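Local coordinates for putative Lipoprotein (Shewanella oneidensis, PDB 3U24) that is of unknown function but binds zinc and calcium ions and, belonging to the DUF885 family of a metallopeptidase clan, may be a metal-dependent hydrolase, at residues L245-Q248 with K249-F252; A204-K207 with T208-I212. One frame throughout, in Å; residues are numbered along the deposited sequence.

In the fold
Both contacts are internal to a helix, joining residues four apart rather than separate elements: contact 2 on helix 200-234, contact 1 on helix 243-254, the next helix in the chain. Their centres lie about 44 Å apart and they do not touch. The centre of contact 1 lies about 17 Å from that of the chain, the centre of contact 2 about 37 Å, far out on the molecule; each pairs a buried aromatic side with more accessible positions. The chemistry follows the place. In contact 1 the segments meet mainly through backbone bonds, and most of the polar ends reach other parts of the fold. In contact 2 side chains also meet along the helix, through a salt bridge and apolar packing.

Contact 1. Residues L245-Q248 with K249-F252; sequences LYEQ and KFAF
Phe-252 turns its ring back along the helix toward the carbonyl of Gln-248, one turn earlier. Its CB is 3.9 Å from Gln-248 O, and CG is at 3.8 Å from the same oxygen. With CG anti to the carbonyl carbon (chi1 -73°), the ring folds toward the preceding turn, and CD2 approaches to 3.4 Å of Gln-248 O, the oxygen lying obliquely to the ring. CE2, one atom further out, is already 4.2 Å from Gln-248 O. The same carbonyl accepts the backbone bond from Phe-252 N to Gln-248 O, 3.0 Å long, so the oxygen is held by its helical partner while the ring lies against it.

The preceding bonds of the turn are regular i to i+4 links: Lys-249 N to Leu-245 O, Phe-250 N to Tyr-246 O (2.8 Å) and Ala-251 N to Glu-247 O. The methyl CB of Ala-251 rests 3.6 Å from both Glu-247 O and Gln-248 O. Tyr-246 and Phe-250, four residues apart, supply the buried aromatic side.

Three polar ends work outward: Gln-248 OE1 accepts a bond from Trp-106 NE1, Tyr-246 OH is bonded to Asp-479, and the carboxylate oxygens of Glu-247 accept the backbone N-H groups of Ala-260 and Lys-261, where the start of helix 260-289 is probably a favourable site for a negative charge. Lys-249 NZ instead pairs with Asp-253 OD2 one turn on in the same helix, in a salt bridge, and also bonds Gln-518 O.

The segment joins two helices: Lys-249 and Phe-252 rest on helix 88-111, where the Phe-252 and Trp-106 rings meet with their planes at about 55°, whereas Tyr-246 and Phe-250 touch helix 260-289 and the loop residue Thr-522.

Contact 2. Residues A204-K207 with T208-I212; sequences ALFK and TRFDI
Lys-207 reaches forward one helical turn to Asp-211, where NZ and OD1 form a salt bridge of 2.9 Å through the syn lone pair of the carboxylate oxygen. A bend at chi2 (52°) swings the otherwise extended chain along the helix, and CE passes 3.4 Å from Asp-211 OD1.

Leu-205 meets Arg-209 differently. Its CD2 lies 3.8 Å above one face of the Arg-209 guanidinium, toward the rim of the group, while CD1 is 4.0 Å from Arg-209 NE. A branched apolar chain suits this place because it lies against part of one face of the flat cation without competing for its N-H groups: NH1 donates to Leu-146 O, and NH2 has a long, weak ion pair with Glu-150. An alanine here would probably leave the Leu-146 carbonyl without this donor and Leu-205 without the flat group it packs on.

Thr-208 sits beside the Ala-204 carbonyl, which accepts its backbone N-H at 3.1 Å; the hydroxyl OG1 lies 3.2 Å from Ala-204 O, though its proton may go elsewhere.

The chemistry implies that this part of the helix is amphipathic: Phe-206 CE1 meets Phe-210 CD2 at 4.1 Å on its buried apolar side, while the lysine-aspartate pair balances opposite charges on its exposed surface.

Contact 1. Residues L245-Q248 with K249-F252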
loop_
_atom_site.group_PDB
_atom_site.type_symbol
_atom_site.label_atom_id
_atom_site.label_comp_id
_atom_site.label_asym_id
_atom_site.label_seq_id
_atom_site.Cartn_x
_atom_site.Cartn_y
_atom_site.Cartn_z
ATOM N N LEU A 245 13.667 -5.087 -15.498
ATOM C CA LEU A 245 12.342 -4.541 -15.215
ATOM C C LEU A 245 12.162 -4.203 -13.728
ATOM O O LEU A 245 11.486 -3.228 -13.394
ATOM C CB LEU A 245 11.235 -5.462 -15.712
ATOM C CG LEU A 245 11.133 -5.636 -17.235
ATOM C CD1 LEU A 245 10.103 -6.718 -17.580
ATOM C CD2 LEU A 245 10.787 -4.325 -17.938
ATOM N N TYR A 246 12.809 -4.977 -12.861
ATOM C CA TYR A 246 12.614 -4.829 -11.433
ATOM C C TYR A 246 13.251 -3.528 -10.993
ATOM O O TYR A 246 12.603 -2.723 -10.337
ATOM C CB TYR A 246 13.173 -6.016 -10.659
ATOM C CG TYR A 246 12.763 -6.037 -9.202
ATOM C CD1 TYR A 246 13.498 -5.341 -8.262
ATOM C CD2 TYR A 246 11.673 -6.763 -8.776
ATOM C CE1 TYR A 246 13.169 -5.340 -6.930
ATOM C CE2 TYR A 246 11.310 -6.777 -7.450
ATOM C CZ TYR A 246 12.083 -6.051 -6.518
ATOM O OH TYR A 246 11.781 -6.033 -5.174
ATOM N N GLU A 247 14.484 -3.293 -11.406
ATOM C CA GLU A 247 15.144 -2.033 -11.117
ATOM C C GLU A 247 14.394 -0.820 -11.672
ATOM O O GLU A 247 14.285 0.203 -10.985
ATOM C CB GLU A 247 16.557 -2.030 -11.660
ATOM C CG GLU A 247 17.517 -2.993 -10.946
ATOM C CD GLU A 247 17.936 -2.504 -9.562
ATOM O OE1 GLU A 247 17.488 -1.407 -9.112
ATOM O OE2 GLU A 247 18.696 -3.231 -8.885
ATOM N N GLN A 248 13.879 -0.910 -12.902
ATOM C CA GLN A 248 13.160 0.221 -13.479
ATOM C C GLN A 248 11.883 0.418 -12.651
ATOM O O GLN A 248 11.561 1.561 -12.282
ATOM C CB GLN A 248 12.852 0.054 -14.998
ATOM C CG GLN A 248 14.070 0.106 -15.921
ATOM C CD GLN A 248 13.901 -0.413 -17.402
ATOM O OE1 GLN A 248 12.989 -1.174 -17.749
ATOM N NE2 GLN A 248 14.848 -0.019 -18.255
ATOM N N LYS A 249 11.158 -0.662 -12.328
ATOM C CA LYS A 249 9.915 -0.517 -11.550
ATOM C C LYS A 249 10.184 0.064 -10.155
ATOM O O LYS A 249 9.428 0.892 -9.661
ATOM C CB LYS A 249 9.163 -1.845 -11.424
ATOM C CG LYS A 249 7.753 -1.737 -10.825
ATOM C CD LYS A 249 6.965 -3.046 -11.051
ATOM C CE LYS A 249 5.456 -2.950 -10.816
ATOM N NZ LYS A 249 5.107 -2.588 -9.439
ATOM N N PHE A 250 11.246 -0.423 -9.539
ATOM C CA PHE A 250 11.686 0.034 -8.237
ATOM C C PHE A 250 11.991 1.516 -8.325
ATOM O O PHE A 250 11.495 2.252 -7.498
ATOM C CB PHE A 250 12.893 -0.786 -7.779
ATOM C CG PHE A 250 13.437 -0.419 -6.430
ATOM C CD1 PHE A 250 12.909 -0.959 -5.288
ATOM C CD2 PHE A 250 14.539 0.434 -6.315
ATOM C CE1 PHE A 250 13.437 -0.629 -4.034
ATOM C CE2 PHE A 250 15.063 0.765 -5.077
ATOM C CZ PHE A 250 14.492 0.260 -3.934
ATOM N N ALA A 251 12.702 1.979 -9.350
ATOM C CA ALA A 251 12.968 3.434 -9.463
ATOM C C ALA A 251 11.670 4.242 -9.594
ATOM O O ALA A 251 11.527 5.246 -8.909
ATOM C CB ALA A 251 13.925 3.751 -10.596
ATOM N N PHE A 252 10.700 3.789 -10.409
ATOM C CA PHE A 252 9.470 4.555 -10.623
ATOM C C PHE A 252 8.522 4.528 -9.414
ATOM O O PHE A 252 7.961 5.572 -9.046
ATOM C CB PHE A 252 8.662 4.069 -11.857
ATOM C CG PHE A 252 9.264 4.433 -13.179
ATOM C CD1 PHE A 252 9.638 5.750 -13.456
ATOM C CD2 PHE A 252 9.420 3.479 -14.168
ATOM C CE1 PHE A 252 10.176 6.091 -14.668
ATOM C CE2 PHE A 252 9.961 3.808 -15.400
ATOM C CZ PHE A 252 10.353 5.120 -15.644
#

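Contact 2. Residues A204-K207 with T208-I212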
loop_
_atom_site.group_PDB
_atom_site.type_symbol
_atom_site.label_atom_id
_atom_site.label_comp_id
_atom_site.label_asym_id
_atom_site.label_seq_id
_atom_site.Cartn_x
_atom_site.Cartn_y
_atom_site.Cartn_z
ATOM N N ALA A 204 -36.172 -0.705 -18.777
ATOM C CA ALA A 204 -36.153 -1.758 -19.785
ATOM C C ALA A 204 -34.802 -1.746 -20.489
ATOM O O ALA A 204 -34.244 -2.780 -20.759
ATOM C CB ALA A 204 -37.316 -1.588 -20.793
ATOM N N LEU A 205 -34.255 -0.560 -20.766
ATOM C CA LEU A 205 -32.939 -0.458 -21.366
ATOM C C LEU A 205 -31.878 -1.076 -20.433
ATOM O O LEU A 205 -30.907 -1.750 -20.880
ATOM C CB LEU A 205 -32.599 0.986 -21.607
ATOM C CG LEU A 205 -31.239 1.262 -22.283
ATOM C CD1 LEU A 205 -31.105 0.500 -23.614
ATOM C CD2 LEU A 205 -30.989 2.781 -22.425
ATOM N N PHE A 206 -32.055 -0.825 -19.140
ATOM C CA PHE A 206 -31.129 -1.331 -18.145
ATOM C C PHE A 206 -31.107 -2.853 -18.219
ATOM O O PHE A 206 -30.051 -3.466 -18.199
ATOM C CB PHE A 206 -31.523 -0.867 -16.737
ATOM C CG PHE A 206 -30.426 -1.045 -15.726
ATOM C CD1 PHE A 206 -30.089 -2.299 -15.261
ATOM C CD2 PHE A 206 -29.715 0.044 -15.260
ATOM C CE1 PHE A 206 -29.056 -2.476 -14.353
ATOM C CE2 PHE A 206 -28.665 -0.140 -14.360
ATOM C CZ PHE A 206 -28.355 -1.407 -13.892
ATOM N N LYS A 207 -32.283 -3.458 -18.314
ATOM C CA LYS A 207 -32.377 -4.914 -18.327
ATOM C C LYS A 207 -31.706 -5.501 -19.597
ATOM O O LYS A 207 -30.910 -6.449 -19.531
ATOM C CB LYS A 207 -33.845 -5.357 -18.217
ATOM C CG LYS A 207 -34.062 -6.857 -18.100
ATOM C CD LYS A 207 -33.216 -7.537 -16.977
ATOM C CE LYS A 207 -33.458 -9.058 -16.827
ATOM N NZ LYS A 207 -32.332 -9.759 -16.104
ATOM N N THR A 208 -32.045 -4.913 -20.740
ATOM C CA THR A 208 -31.432 -5.285 -22.000
ATOM C C THR A 208 -29.895 -5.181 -21.849
ATOM O O THR A 208 -29.177 -6.137 -22.116
ATOM C CB THR A 208 -31.962 -4.376 -23.142
ATOM O OG1 THR A 208 -33.401 -4.519 -23.251
ATOM C CG2 THR A 208 -31.263 -4.689 -24.507
ATOM N N ARG A 209 -29.377 -4.045 -21.400
ATOM C CA ARG A 209 -27.922 -3.923 -21.300
ATOM C C ARG A 209 -27.319 -4.875 -20.286
ATOM O O ARG A 209 -26.210 -5.349 -20.495
ATOM C CB ARG A 209 -27.505 -2.505 -20.977
ATOM C CG ARG A 209 -27.608 -1.608 -22.165
ATOM C CD ARG A 209 -26.888 -0.291 -21.931
ATOM N NE ARG A 209 -27.129 0.537 -23.084
ATOM C CZ ARG A 209 -27.189 1.856 -23.078
ATOM N NH1 ARG A 209 -26.993 2.568 -21.956
ATOM N NH2 ARG A 209 -27.451 2.489 -24.226
ATOM N N PHE A 210 -28.056 -5.179 -19.224
ATOM C CA PHE A 210 -27.542 -6.031 -18.134
ATOM C C PHE A 210 -27.420 -7.475 -18.613
ATOM O O PHE A 210 -26.491 -8.198 -18.228
ATOM C CB PHE A 210 -28.465 -5.926 -16.947
ATOM C CG PHE A 210 -28.110 -6.805 -15.771
ATOM C CD1 PHE A 210 -28.477 -8.120 -15.734
ATOM C CD2 PHE A 210 -27.504 -6.262 -14.640
ATOM C CE1 PHE A 210 -28.182 -8.916 -14.623
ATOM C CE2 PHE A 210 -27.227 -7.047 -13.524
ATOM C CZ PHE A 210 -27.562 -8.384 -13.525
ATOM N N ASP A 211 -28.369 -7.906 -19.434
ATOM C CA ASP A 211 -28.322 -9.248 -19.968
ATOM C C ASP A 211 -27.168 -9.319 -20.974
ATOM O O ASP A 211 -26.389 -10.267 -20.981
ATOM C CB ASP A 211 -29.618 -9.596 -20.695
ATOM C CG ASP A 211 -30.823 -9.718 -19.771
ATOM O OD1 ASP A 211 -30.686 -9.916 -18.530
ATOM O OD2 ASP A 211 -31.940 -9.616 -20.342
ATOM N N ILE A 212 -27.050 -8.324 -21.839
ATOM C CA ILE A 212 -25.886 -8.319 -22.741
ATOM C C ILE A 212 -24.565 -8.330 -21.921
ATOM O O ILE A 212 -23.638 -9.063 -22.253
ATOM C CB ILE A 212 -25.923 -7.143 -23.710
ATOM C CG1 ILE A 212 -27.052 -7.335 -24.725
ATOM C CG2 ILE A 212 -24.599 -6.971 -24.448
ATOM C CD1 ILE A 212 -27.368 -6.049 -25.478
#